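Local coordinates for putative lipoprotein (Bacteroides thetaiotaomicron, PDB 4Q1Z) that is of unknown function but is probably a surface or periplasmic lipoprotein of the DUF4876 family, built from two beta-rich domains, at residues R128-E133 with Q256-V261; V178-G183 with D239-F244; C196-F201 with F223-N228; A202-L207 with P215-S220. All blocks are in the same frame, centred on the assembly; numbering follows the deposited sequence.

Interaction 1: R128-E133 with Q256-V261; sequences RDQFYE and QYLTSV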
loop_
_atom_site.group_PDB
_atom_site.type_symbol
_atom_site.label_atom_id
_atom_site.label_comp_id
_atom_site.label_asym_id
_atom_site.label_seq_id
_atom_site.Cartn_x
_atom_site.Cartn_y
_atom_site.Cartn_z
ATOM N N ARG A 128 12.762 18.080 5.108
ATOM C CA ARG A 128 13.048 16.848 5.884
ATOM C C ARG A 128 11.814 16.218 6.549
ATOM O O ARG A 128 11.953 15.196 7.223
ATOM C CB ARG A 128 14.130 17.079 6.932
ATOM C CG ARG A 128 15.225 18.004 6.471
ATOM C CD ARG A 128 16.292 18.228 7.508
ATOM N NE ARG A 128 17.421 18.938 6.905
ATOM C CZ ARG A 128 18.401 18.332 6.249
ATOM N NH1 ARG A 128 18.444 17.008 6.188
ATOM N NH2 ARG A 128 19.366 19.042 5.679
ATOM N N ASP A 129 10.612 16.777 6.313
ATOM C CA ASP A 129 9.374 16.244 6.893
ATOM C C ASP A 129 8.736 15.100 6.022
ATOM O O ASP A 129 7.702 14.556 6.411
ATOM C CB ASP A 129 8.360 17.378 7.182
ATOM C CG ASP A 129 8.125 18.382 6.066
ATOM O OD1 ASP A 129 8.626 18.153 4.930
ATOM O OD2 ASP A 129 7.364 19.349 6.292
ATOM N N GLN A 130 9.384 14.712 4.900
ATOM C CA GLN A 130 8.926 13.654 3.981
ATOM C C GLN A 130 8.601 12.328 4.706
ATOM O O GLN A 130 9.376 11.891 5.557
ATOM C CB GLN A 130 9.986 13.363 2.893
ATOM C CG GLN A 130 10.236 14.507 1.923
ATOM C CD GLN A 130 11.081 14.097 0.725
ATOM O OE1 GLN A 130 12.070 13.353 0.826
ATOM N NE2 GLN A 130 10.736 14.629 -0.440
ATOM N N PHE A 131 7.474 11.695 4.363
ATOM C CA PHE A 131 7.070 10.408 4.924
ATOM C C PHE A 131 6.162 9.650 3.934
ATOM O O PHE A 131 5.545 10.246 3.043
ATOM C CB PHE A 131 6.416 10.538 6.326
ATOM C CG PHE A 131 4.957 10.939 6.357
ATOM C CD1 PHE A 131 3.951 9.973 6.319
ATOM C CD2 PHE A 131 4.587 12.282 6.404
ATOM C CE1 PHE A 131 2.598 10.343 6.347
ATOM C CE2 PHE A 131 3.236 12.650 6.447
ATOM C CZ PHE A 131 2.253 11.674 6.435
ATOM N N TYR A 132 6.108 8.317 4.117
ATOM C CA TYR A 132 5.416 7.293 3.327
ATOM C C TYR A 132 4.725 6.366 4.281
ATOM O O TYR A 132 5.392 5.765 5.118
ATOM C CB TYR A 132 6.451 6.487 2.473
ATOM C CG TYR A 132 7.448 7.366 1.749
ATOM C CD1 TYR A 132 8.647 7.740 2.355
ATOM C CD2 TYR A 132 7.155 7.895 0.496
ATOM C CE1 TYR A 132 9.534 8.605 1.726
ATOM C CE2 TYR A 132 8.031 8.772 -0.137
ATOM C CZ TYR A 132 9.230 9.108 0.472
ATOM O OH TYR A 132 10.121 9.941 -0.164
ATOM N N GLU A 133 3.399 6.299 4.221
ATOM C CA GLU A 133 2.626 5.440 5.102
ATOM C C GLU A 133 2.055 4.291 4.276
ATOM O O GLU A 133 1.344 4.510 3.310
ATOM C CB GLU A 133 1.558 6.230 5.849
ATOM C CG GLU A 133 0.729 5.389 6.798
ATOM C CD GLU A 133 -0.254 6.142 7.675
ATOM O OE1 GLU A 133 -0.040 7.351 7.924
ATOM O OE2 GLU A 133 -1.248 5.516 8.109
ATOM N N GLN A 256 20.905 13.065 2.849
ATOM C CA GLN A 256 19.499 12.703 3.164
ATOM C C GLN A 256 18.945 12.011 2.008
ATOM O O GLN A 256 19.442 12.205 0.910
ATOM C CB GLN A 256 18.547 13.909 3.457
ATOM C CG GLN A 256 19.139 15.186 4.001
ATOM C CD GLN A 256 19.883 16.063 3.039
ATOM O OE1 GLN A 256 19.599 16.111 1.836
ATOM N NE2 GLN A 256 20.847 16.811 3.586
ATOM N N TYR A 257 17.851 11.255 2.228
ATOM C CA TYR A 257 17.123 10.587 1.187
ATOM C C TYR A 257 16.002 11.529 0.856
ATOM O O TYR A 257 14.894 11.457 1.409
ATOM C CB TYR A 257 16.672 9.174 1.619
ATOM C CG TYR A 257 15.908 8.439 0.533
ATOM C CD1 TYR A 257 16.384 8.400 -0.780
ATOM C CD2 TYR A 257 14.706 7.795 0.813
ATOM C CE1 TYR A 257 15.666 7.766 -1.790
ATOM C CE2 TYR A 257 13.999 7.126 -0.182
ATOM C CZ TYR A 257 14.482 7.118 -1.484
ATOM O OH TYR A 257 13.797 6.474 -2.474
ATOM N N LEU A 258 16.325 12.497 -0.004
ATOM C CA LEU A 258 15.352 13.485 -0.427
ATOM C C LEU A 258 14.838 13.100 -1.791
ATOM O O LEU A 258 15.562 13.226 -2.777
ATOM C CB LEU A 258 15.945 14.922 -0.409
ATOM C CG LEU A 258 15.072 16.049 -0.980
ATOM C CD1 LEU A 258 13.852 16.328 -0.113
ATOM C CD2 LEU A 258 15.867 17.281 -1.192
ATOM N N THR A 259 13.592 12.617 -1.853
ATOM C CA THR A 259 12.916 12.336 -3.118
ATOM C C THR A 259 12.427 13.727 -3.673
ATOM O O THR A 259 12.381 14.702 -2.933
ATOM C CB THR A 259 11.840 11.239 -2.951
ATOM O OG1 THR A 259 10.771 11.658 -2.101
ATOM C CG2 THR A 259 12.420 9.931 -2.443
ATOM N N SER A 260 12.158 13.833 -4.979
ATOM C CA SER A 260 11.730 15.081 -5.636
ATOM C C SER A 260 10.581 15.795 -4.892
ATOM O O SER A 260 9.517 15.199 -4.668
ATOM C CB SER A 260 11.308 14.798 -7.076
ATOM O OG SER A 260 11.371 15.966 -7.872
ATOM N N VAL A 261 10.809 17.075 -4.511
ATOM C CA VAL A 261 9.803 17.930 -3.859
ATOM C C VAL A 261 8.712 18.294 -4.931
ATOM O O VAL A 261 7.635 18.789 -4.585
ATOM C CB VAL A 261 10.407 19.171 -3.126
ATOM C CG1 VAL A 261 11.376 18.751 -2.011
ATOM C CG2 VAL A 261 11.082 20.143 -4.096
HETATM O O HOH W 1 12.309 10.670 1.353
#

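Interaction 2: V178-G183 with D239-F244; sequences VWKFPG and DMQHVF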
loop_
_atom_site.group_PDB
_atom_site.type_symbol
_atom_site.label_atom_id
_atom_site.label_comp_id
_atom_site.label_asym_id
_atom_site.label_seq_id
_atom_site.Cartn_x
_atom_site.Cartn_y
_atom_site.Cartn_z
ATOM N N VAL A 178 17.335 2.164 -3.867
ATOM C CA VAL A 178 16.589 0.996 -3.351
ATOM C C VAL A 178 16.981 0.764 -1.878
ATOM O O VAL A 178 18.162 0.814 -1.522
ATOM C CB VAL A 178 16.811 -0.316 -4.193
ATOM C CG1 VAL A 178 15.815 -1.400 -3.798
ATOM C CG2 VAL A 178 16.778 -0.059 -5.713
ATOM N N TRP A 179 15.971 0.572 -1.037
ATOM C CA TRP A 179 16.063 0.244 0.381
ATOM C C TRP A 179 15.272 -1.028 0.611
ATOM O O TRP A 179 14.461 -1.414 -0.239
ATOM C CB TRP A 179 15.492 1.373 1.278
ATOM C CG TRP A 179 16.115 2.720 1.115
ATOM C CD1 TRP A 179 15.775 3.680 0.200
ATOM C CD2 TRP A 179 17.111 3.309 1.966
ATOM N NE1 TRP A 179 16.561 4.796 0.378
ATOM C CE2 TRP A 179 17.350 4.615 1.491
ATOM C CE3 TRP A 179 17.829 2.857 3.091
ATOM C CZ2 TRP A 179 18.251 5.490 2.128
ATOM C CZ3 TRP A 179 18.771 3.698 3.673
ATOM C CH2 TRP A 179 18.965 5.002 3.199
ATOM N N LYS A 180 15.478 -1.666 1.764
ATOM C CA LYS A 180 14.675 -2.815 2.173
ATOM C C LYS A 180 14.417 -2.753 3.665
ATOM O O LYS A 180 15.141 -2.096 4.414
ATOM C CB LYS A 180 15.261 -4.181 1.744
ATOM C CG LYS A 180 16.450 -4.713 2.520
ATOM C CD LYS A 180 16.782 -6.091 1.992
ATOM C CE LYS A 180 18.113 -6.583 2.480
ATOM N NZ LYS A 180 18.371 -7.977 2.034
ATOM N N PHE A 181 13.369 -3.418 4.093
ATOM C CA PHE A 181 13.086 -3.509 5.507
ATOM C C PHE A 181 14.061 -4.519 6.096
ATOM O O PHE A 181 14.310 -5.553 5.456
ATOM C CB PHE A 181 11.622 -3.950 5.743
ATOM C CG PHE A 181 10.578 -2.879 5.517
ATOM C CD1 PHE A 181 10.185 -2.036 6.551
ATOM C CD2 PHE A 181 9.949 -2.743 4.279
ATOM C CE1 PHE A 181 9.199 -1.067 6.353
ATOM C CE2 PHE A 181 8.937 -1.784 4.087
ATOM C CZ PHE A 181 8.591 -0.938 5.120
ATOM N N PRO A 182 14.612 -4.278 7.313
ATOM C CA PRO A 182 15.419 -5.332 7.972
ATOM C C PRO A 182 14.510 -6.495 8.452
ATOM O O PRO A 182 13.306 -6.505 8.165
ATOM C CB PRO A 182 16.075 -4.582 9.135
ATOM C CG PRO A 182 15.143 -3.479 9.456
ATOM C CD PRO A 182 14.423 -3.104 8.196
ATOM N N GLY A 183 15.071 -7.459 9.175
ATOM C CA GLY A 183 14.302 -8.590 9.693
ATOM C C GLY A 183 14.604 -9.920 9.036
ATOM O O GLY A 183 14.846 -9.990 7.825
ATOM N N ASP A 239 15.973 1.720 11.397
ATOM C CA ASP A 239 16.594 2.064 10.131
ATOM C C ASP A 239 16.309 1.076 9.019
ATOM O O ASP A 239 16.460 -0.141 9.191
ATOM C CB ASP A 239 18.120 2.181 10.289
ATOM C CG ASP A 239 18.620 3.268 11.219
ATOM O OD1 ASP A 239 17.811 3.801 11.993
ATOM O OD2 ASP A 239 19.839 3.561 11.186
HETATM N N MSE A 240 15.981 1.632 7.839
HETATM C CA MSE A 240 15.820 0.909 6.590
HETATM C C MSE A 240 17.221 0.445 6.135
HETATM O O MSE A 240 18.219 1.147 6.404
HETATM C CB MSE A 240 15.167 1.833 5.519
HETATM C CG MSE A 240 13.712 2.195 5.813
HETATM SE SE MSE A 240 12.508 0.668 5.864
HETATM C CE MSE A 240 12.499 0.304 3.956
ATOM N N GLN A 241 17.308 -0.724 5.489
ATOM C CA GLN A 241 18.596 -1.215 4.982
ATOM C C GLN A 241 18.859 -0.646 3.575
ATOM O O GLN A 241 18.002 -0.780 2.687
ATOM C CB GLN A 241 18.612 -2.741 4.926
ATOM C CG GLN A 241 19.144 -3.454 6.154
ATOM C CD GLN A 241 19.203 -4.939 5.857
ATOM O OE1 GLN A 241 18.309 -5.708 6.220
ATOM N NE2 GLN A 241 20.218 -5.365 5.106
ATOM N N HIS A 242 20.018 0.011 3.373
ATOM C CA HIS A 242 20.351 0.543 2.051
ATOM C C HIS A 242 20.740 -0.613 1.133
ATOM O O HIS A 242 21.493 -1.510 1.557
ATOM C CB HIS A 242 21.468 1.587 2.126
ATOM C CG HIS A 242 21.668 2.326 0.835
ATOM N ND1 HIS A 242 22.689 1.988 -0.041
ATOM C CD2 HIS A 242 20.928 3.312 0.284
ATOM C CE1 HIS A 242 22.562 2.812 -1.065
ATOM N NE2 HIS A 242 21.531 3.636 -0.905
ATOM N N VAL A 243 20.187 -0.616 -0.103
ATOM C CA VAL A 243 20.397 -1.685 -1.070
ATOM C C VAL A 243 21.206 -1.220 -2.284
ATOM O O VAL A 243 22.184 -1.885 -2.626
ATOM C CB VAL A 243 19.063 -2.359 -1.508
ATOM C CG1 VAL A 243 19.290 -3.375 -2.623
ATOM C CG2 VAL A 243 18.373 -3.027 -0.322
ATOM N N PHE A 244 20.769 -0.160 -2.975
ATOM C CA PHE A 244 21.405 0.248 -4.215
ATOM C C PHE A 244 21.315 1.727 -4.461
ATOM O O PHE A 244 20.275 2.333 -4.259
ATOM C CB PHE A 244 20.729 -0.494 -5.403
ATOM C CG PHE A 244 21.118 -0.061 -6.809
ATOM C CD1 PHE A 244 20.575 1.090 -7.380
ATOM C CD2 PHE A 244 21.956 -0.849 -7.590
ATOM C CE1 PHE A 244 20.923 1.471 -8.677
ATOM C CE2 PHE A 244 22.256 -0.492 -8.905
ATOM C CZ PHE A 244 21.767 0.677 -9.426
#

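Interaction 3: C196-F201 with F223-N228; sequences CIISQF and FEFNMN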
loop_
_atom_site.group_PDB
_atom_site.type_symbol
_atom_site.label_atom_id
_atom_site.label_comp_id
_atom_site.label_asym_id
_atom_site.label_seq_id
_atom_site.Cartn_x
_atom_site.Cartn_y
_atom_site.Cartn_z
ATOM N N CYS A 196 2.543 1.083 8.558
ATOM C CA CYS A 196 3.968 1.292 8.751
ATOM C C CYS A 196 4.328 2.620 8.096
ATOM O O CYS A 196 4.111 2.794 6.888
ATOM C CB CYS A 196 4.829 0.157 8.215
ATOM S SG CYS A 196 6.600 0.392 8.525
ATOM N N ILE A 197 4.814 3.568 8.904
ATOM C CA ILE A 197 5.264 4.856 8.404
ATOM C C ILE A 197 6.788 4.806 8.332
ATOM O O ILE A 197 7.447 4.310 9.250
ATOM C CB ILE A 197 4.754 6.073 9.253
ATOM C CG1 ILE A 197 3.211 6.063 9.409
ATOM C CG2 ILE A 197 5.271 7.427 8.701
ATOM C CD1 ILE A 197 2.696 6.857 10.520
ATOM N N ILE A 198 7.329 5.304 7.214
ATOM C CA ILE A 198 8.753 5.479 6.963
ATOM C C ILE A 198 8.943 6.962 6.720
ATOM O O ILE A 198 8.270 7.528 5.861
ATOM C CB ILE A 198 9.340 4.609 5.807
ATOM C CG1 ILE A 198 8.713 3.202 5.741
ATOM C CG2 ILE A 198 10.845 4.541 5.939
ATOM C CD1 ILE A 198 8.760 2.582 4.368
ATOM N N SER A 199 9.805 7.594 7.513
ATOM C CA SER A 199 10.148 9.008 7.404
ATOM C C SER A 199 11.554 9.162 6.860
ATOM O O SER A 199 12.384 8.281 7.067
ATOM C CB SER A 199 10.054 9.683 8.767
ATOM O OG SER A 199 8.745 10.136 9.066
ATOM N N GLN A 200 11.834 10.268 6.166
ATOM C CA GLN A 200 13.190 10.590 5.708
ATOM C C GLN A 200 14.052 10.789 6.967
ATOM O O GLN A 200 15.134 10.223 7.082
ATOM C CB GLN A 200 13.176 11.863 4.826
ATOM C CG GLN A 200 14.555 12.388 4.490
ATOM C CD GLN A 200 14.592 13.859 4.157
ATOM O OE1 GLN A 200 15.258 14.642 4.839
ATOM N NE2 GLN A 200 13.965 14.260 3.056
ATOM N N PHE A 201 13.508 11.566 7.929
ATOM C CA PHE A 201 14.093 11.949 9.209
ATOM C C PHE A 201 12.998 11.833 10.250
ATOM O O PHE A 201 12.131 12.699 10.322
ATOM C CB PHE A 201 14.660 13.386 9.083
ATOM C CG PHE A 201 15.171 14.079 10.328
ATOM C CD1 PHE A 201 16.062 13.442 11.182
ATOM C CD2 PHE A 201 14.840 15.405 10.588
ATOM C CE1 PHE A 201 16.541 14.093 12.320
ATOM C CE2 PHE A 201 15.328 16.058 11.714
ATOM C CZ PHE A 201 16.194 15.408 12.561
ATOM N N PHE A 223 9.744 3.332 10.981
ATOM C CA PHE A 223 11.018 3.308 10.267
ATOM C C PHE A 223 11.454 4.688 9.793
ATOM O O PHE A 223 10.666 5.634 9.774
ATOM C CB PHE A 223 10.954 2.338 9.065
ATOM C CG PHE A 223 11.126 0.899 9.475
ATOM C CD1 PHE A 223 10.051 0.164 9.954
ATOM C CD2 PHE A 223 12.383 0.310 9.479
ATOM C CE1 PHE A 223 10.225 -1.147 10.402
ATOM C CE2 PHE A 223 12.560 -0.987 9.946
ATOM C CZ PHE A 223 11.479 -1.716 10.386
ATOM N N GLU A 224 12.744 4.798 9.449
ATOM C CA GLU A 224 13.351 5.993 8.893
ATOM C C GLU A 224 14.472 5.624 7.958
ATOM O O GLU A 224 15.057 4.566 8.102
ATOM C CB GLU A 224 13.838 6.958 9.968
ATOM C CG GLU A 224 14.970 6.453 10.834
ATOM C CD GLU A 224 15.591 7.536 11.679
ATOM O OE1 GLU A 224 15.276 8.724 11.454
ATOM O OE2 GLU A 224 16.382 7.194 12.585
ATOM N N PHE A 225 14.732 6.488 6.969
ATOM C CA PHE A 225 15.811 6.356 5.992
ATOM C C PHE A 225 17.053 7.087 6.516
ATOM O O PHE A 225 17.443 8.111 5.944
ATOM C CB PHE A 225 15.376 6.938 4.645
ATOM C CG PHE A 225 14.227 6.242 3.969
ATOM C CD1 PHE A 225 14.420 5.034 3.302
ATOM C CD2 PHE A 225 12.975 6.843 3.899
ATOM C CE1 PHE A 225 13.364 4.406 2.629
ATOM C CE2 PHE A 225 11.917 6.223 3.204
ATOM C CZ PHE A 225 12.121 5.001 2.583
ATOM N N ASN A 226 17.642 6.604 7.624
ATOM C CA ASN A 226 18.818 7.249 8.213
ATOM C C ASN A 226 20.065 7.117 7.290
ATOM O O ASN A 226 20.333 6.051 6.746
ATOM C CB ASN A 226 19.097 6.663 9.595
ATOM C CG ASN A 226 20.295 7.201 10.309
ATOM O OD1 ASN A 226 20.601 8.393 10.280
ATOM N ND2 ASN A 226 20.975 6.327 11.021
HETATM N N MSE A 227 20.801 8.214 7.102
HETATM C CA MSE A 227 22.010 8.218 6.281
HETATM C C MSE A 227 23.165 8.849 7.077
HETATM O O MSE A 227 24.199 9.242 6.508
HETATM C CB MSE A 227 21.770 8.945 4.943
HETATM C CG MSE A 227 20.727 8.241 4.083
HETATM SE SE MSE A 227 20.575 8.904 2.298
HETATM C CE MSE A 227 22.201 8.159 1.538
ATOM N N ASN A 228 22.959 8.927 8.404
ATOM C CA ASN A 228 23.875 9.440 9.428
ATOM C C ASN A 228 24.338 10.850 9.103
ATOM O O ASN A 228 25.536 11.126 8.979
ATOM C CB ASN A 228 25.053 8.478 9.677
ATOM C CG ASN A 228 24.594 7.064 9.999
ATOM O OD1 ASN A 228 23.928 6.808 11.025
ATOM N ND2 ASN A 228 24.861 6.139 9.076
#

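Interaction 4: A202-L207 with P215-S220; sequences AANHQL and PIDGSS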
loop_
_atom_site.group_PDB
_atom_site.type_symbol
_atom_site.label_atom_id
_atom_site.label_comp_id
_atom_site.label_asym_id
_atom_site.label_seq_id
_atom_site.Cartn_x
_atom_site.Cartn_y
_atom_site.Cartn_z
ATOM N N ALA A 202 12.962 10.719 10.987
ATOM C CA ALA A 202 11.862 10.481 11.936
ATOM C C ALA A 202 12.021 11.297 13.238
ATOM O O ALA A 202 12.266 10.729 14.299
ATOM C CB ALA A 202 11.726 8.995 12.231
ATOM N N ALA A 203 11.810 12.628 13.151
ATOM C CA ALA A 203 11.917 13.525 14.300
ATOM C C ALA A 203 10.716 14.469 14.439
ATOM O O ALA A 203 9.893 14.581 13.524
ATOM C CB ALA A 203 13.197 14.348 14.200
ATOM N N ASN A 204 10.639 15.180 15.581
ATOM C CA ASN A 204 9.602 16.181 15.775
ATOM C C ASN A 204 9.948 17.431 14.967
ATOM O O ASN A 204 10.652 18.323 15.442
ATOM C CB ASN A 204 9.379 16.521 17.238
ATOM C CG ASN A 204 8.171 17.405 17.407
ATOM O OD1 ASN A 204 7.453 17.712 16.432
ATOM N ND2 ASN A 204 7.917 17.823 18.640
ATOM N N HIS A 205 9.441 17.483 13.740
ATOM C CA HIS A 205 9.672 18.577 12.792
ATOM C C HIS A 205 9.112 19.905 13.286
ATOM O O HIS A 205 9.533 20.950 12.799
ATOM C CB HIS A 205 9.038 18.242 11.434
ATOM C CG HIS A 205 9.484 16.932 10.875
ATOM N ND1 HIS A 205 10.829 16.654 10.667
ATOM C CD2 HIS A 205 8.748 15.871 10.476
ATOM C CE1 HIS A 205 10.866 15.431 10.171
ATOM N NE2 HIS A 205 9.640 14.918 10.033
ATOM N N GLN A 206 8.170 19.869 14.236
ATOM C CA GLN A 206 7.518 21.068 14.744
ATOM C C GLN A 206 8.333 21.775 15.819
ATOM O O GLN A 206 7.938 22.859 16.238
ATOM C CB GLN A 206 6.112 20.745 15.227
ATOM C CG GLN A 206 5.224 20.371 14.039
ATOM C CD GLN A 206 3.950 19.649 14.394
ATOM O OE1 GLN A 206 3.762 19.123 15.506
ATOM N NE2 GLN A 206 3.043 19.591 13.432
ATOM N N LEU A 207 9.504 21.230 16.203
ATOM C CA LEU A 207 10.410 21.890 17.151
ATOM C C LEU A 207 10.947 23.161 16.523
ATOM O O LEU A 207 11.147 23.187 15.309
ATOM C CB LEU A 207 11.577 20.973 17.527
ATOM C CG LEU A 207 11.261 19.686 18.269
ATOM C CD1 LEU A 207 12.504 18.866 18.441
ATOM C CD2 LEU A 207 10.625 19.952 19.607
ATOM N N PRO A 215 3.510 20.121 8.927
ATOM C CA PRO A 215 2.202 19.562 9.306
ATOM C C PRO A 215 2.243 18.385 10.290
ATOM O O PRO A 215 1.207 18.064 10.879
ATOM C CB PRO A 215 1.630 19.093 7.969
ATOM C CG PRO A 215 2.816 18.806 7.133
ATOM C CD PRO A 215 3.828 19.831 7.509
ATOM N N ILE A 216 3.406 17.727 10.451
ATOM C CA ILE A 216 3.520 16.528 11.292
ATOM C C ILE A 216 4.728 16.548 12.251
ATOM O O ILE A 216 5.683 17.316 12.080
ATOM C CB ILE A 216 3.617 15.247 10.380
ATOM C CG1 ILE A 216 4.640 15.447 9.224
ATOM C CG2 ILE A 216 2.252 14.830 9.833
ATOM C CD1 ILE A 216 5.650 14.488 9.137
ATOM N N ASP A 217 4.655 15.636 13.248
ATOM C CA ASP A 217 5.696 15.229 14.192
ATOM C C ASP A 217 6.041 13.818 13.737
ATOM O O ASP A 217 5.220 12.919 13.912
ATOM C CB ASP A 217 5.203 15.303 15.671
ATOM C CG ASP A 217 6.067 14.615 16.732
ATOM O OD1 ASP A 217 7.141 14.099 16.383
ATOM O OD2 ASP A 217 5.634 14.542 17.895
ATOM N N GLY A 218 7.188 13.641 13.086
ATOM C CA GLY A 218 7.569 12.333 12.554
ATOM C C GLY A 218 8.281 11.404 13.518
ATOM O O GLY A 218 8.770 10.352 13.098
ATOM N N SER A 219 8.318 11.756 14.821
ATOM C CA SER A 219 9.056 10.984 15.831
ATOM C C SER A 219 8.512 9.573 16.053
ATOM O O SER A 219 9.322 8.684 16.318
ATOM C CB SER A 219 9.161 11.733 17.164
ATOM O OG SER A 219 7.899 12.003 17.755
ATOM N N SER A 220 7.175 9.353 15.927
ATOM C CA SER A 220 6.557 8.033 16.172
ATOM C C SER A 220 6.555 7.121 14.937
ATOM O O SER A 220 5.964 6.037 14.989
ATOM C CB SER A 220 5.141 8.172 16.722
ATOM O OG SER A 220 4.293 8.772 15.758
HETATM O O HOH W 2 12.068 8.573 15.800
#

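Interaction 1: R128-E133 with Q256-V261
Gln256 opens the second segment near the Arg128 guanidinium, an approach too close to be read in detail; Arg128 also makes a cation-pi contact with Phe232. At Tyr257 the backbone O is tied through one water to Gln130 OE1 and Tyr132 OH, while its own hydroxyl bonds to Asn151. Leu258 then crosses the Gln130 side chain at about a right angle, its CD1 3.6 Å from Gln130 NE2. Thr259 carries most of the polar grip. Its N donates to Gln130 OE1 over 3.2 Å, in the carbonyl plane and on a lone pair, and its O accepts from Gln130 NE2 at 3.0 Å, above the carbonyl plane. Both polar atoms of the amide are thus engaged by the one residue, and outside bonds from NE2 to Tyr115 O and from Gln200 NE2 to OE1 further fix its rotation. Thr259 OG1, placed between the backbone N and the carbonyl carbon (chi1 65°), donates at 2.7 Å to Tyr132 OH, meeting the phenol at its edge in the ring plane. The contact exemplifies a glutamine side chain standing in for a strand: its amide pairs with the backbone of an irregular loop beside the start of strand 131-136.

Interaction 2: V178-G183 with D239-F244
Trp179 leaves strand 177-180 beside Met240, Gln241 and His242 of the antiparallel neighbour 238-245, and its side chain can be followed outward. CB lies 3.6 Å from Gln241 O, whose partner is Lys180 N. With CG anti to the carbonyl carbon (chi1 -57°), the indole leans along the neighbouring strand: CE3 touches Met240 CB at 3.7 Å, CZ3 approaches His242 CB at 3.8 Å, and CH2 comes within 3.9 Å of His242 CD2. There the His242 imidazole stands edge-on over the six-membered ring of Trp179, a T-shaped pair with planes 85° apart. His242 ND1 bonds to Ala249 O. Replacing the indole with an alanine would probably leave the His242 edge without its aromatic face and open a gap beside Met240. Two residues before His242, selenomethionine Met240 folds back over Phe181, placing SE 3.9 Å from the ring centroid in a Met-aromatic contact, with CE above the ring centre. At the far end a classic beta bulge sets Val243 and Phe244 opposite Val178, and both their N atoms donate to Val178 O from the same face of its plane. The chemistry therefore combines a doubly gripped carbonyl with an edge-to-face pair and a Met-aromatic contact, so the apolar side is probably sensitive to how the rings are turned.

Interaction 3: C196-F201 with F223-N228
Ile198 and Phe223 pair side by side, as do Ser199 and Glu224, in a short parallel bridge of the mixed sheet, where strand 223-224 joins 195-199 to 238-245. Three backbone bonds alternate across it: Phe223 N to Ile197 O, Ser199 N to Phe223 O, and Phe225 N to Ser199 O. The tight part is apolar. The CG2 branch of Ile198 comes down over one face of the Phe225 ring, 3.7 Å from the centroid and offset toward the rim near CE2 and CZ. Its other close neighbour is Phe223 CB at 3.8 Å. Trp179, Tyr257 and Phe149 also meet the Phe225 ring, making it part of an aromatic cluster. A serine at Phe225 would probably strip Ile198 CG2 of the face it rests on and leave a gap among those rings. Packing thins toward the end of the second segment. Glu224 OE1 comes no closer than 4.0 Å to Phe201, its carboxylate turning instead to Ala202 N and Gln235 N. Beyond Phe225 the chain parts from 196-201 and ends in an exposed Asn228, whose N closes an Asx turn on Asn226 OD1. Back at the other end, Cys196 SG meets the Phe223 ring obliquely, 3.7 Å from CD1.

Interaction 4: A202-L207 with P215-S220
Both Asn204 and Asp217 carry CG anti to the backbone N (chi1 -172° and 167°), and these torsions lay the amide and carboxylate against each other across the two loop segments. The planes stack only 22° apart, with Asn204 OD1 at 3.4 Å from Asp217 CG. Each group is also committed to its own segment in an Asx turn. Asn204 OD1 accepts from Gln206 N at 3.2 Å, from above the carbonyl plane, at the start of a type I turn running to Leu207. Asp217 OD1 accepts both Ser219 N and, at 2.6 Å, Ser219 OG, the two donors arriving from the same face of the carboxylate. His205 and Ile216 lie side by side, with CD1 of Ile216 at the imidazole edge, 3.6 Å from CD2. The ring is further fixed by ND1, which bonds to the Tyr126 hydroxyl, and Ala203 O sits over its centre. Gln206 stretches alongside the backbone of Pro215 and Ile216, its NE2 held by Ser214 O. The direct backbone link between the segments is a weak bond from Gly218 N to Ala203 O, 2.9 Å long. A water adds a second tie, donating to Ala202 O and Ser219 O. Chemically, the two Asx turns engage Asn204 OD1 and Asp217 OD1 within their own segments, so the loop is joined across mainly by van der Waals contact, one weak bond and a water bridge.

How the interactions relate
Interactions 1, 2 and 3 all reach the eleven-stranded mixed sheet, where strands 177-180, 238-245, 223-224, 195-199 and 131-136 lie next to one another in that order; interaction 4 closes the long loop between 195-199 and 223-224. Along the chain they are nested: interaction 4 lies inside 3, 3 inside 2, and 2 inside 1. The centre of interaction 3 is about 9 Å from that of interaction 1, 10 Å from interaction 2 and 12 Å from interaction 4, and it touches all three. Interactions 2 and 4, about 22 Å apart between centres, do not meet. Segments distant in sequence thus build one continuous sheet and its flanking loops, probably within one of the protein's two domains.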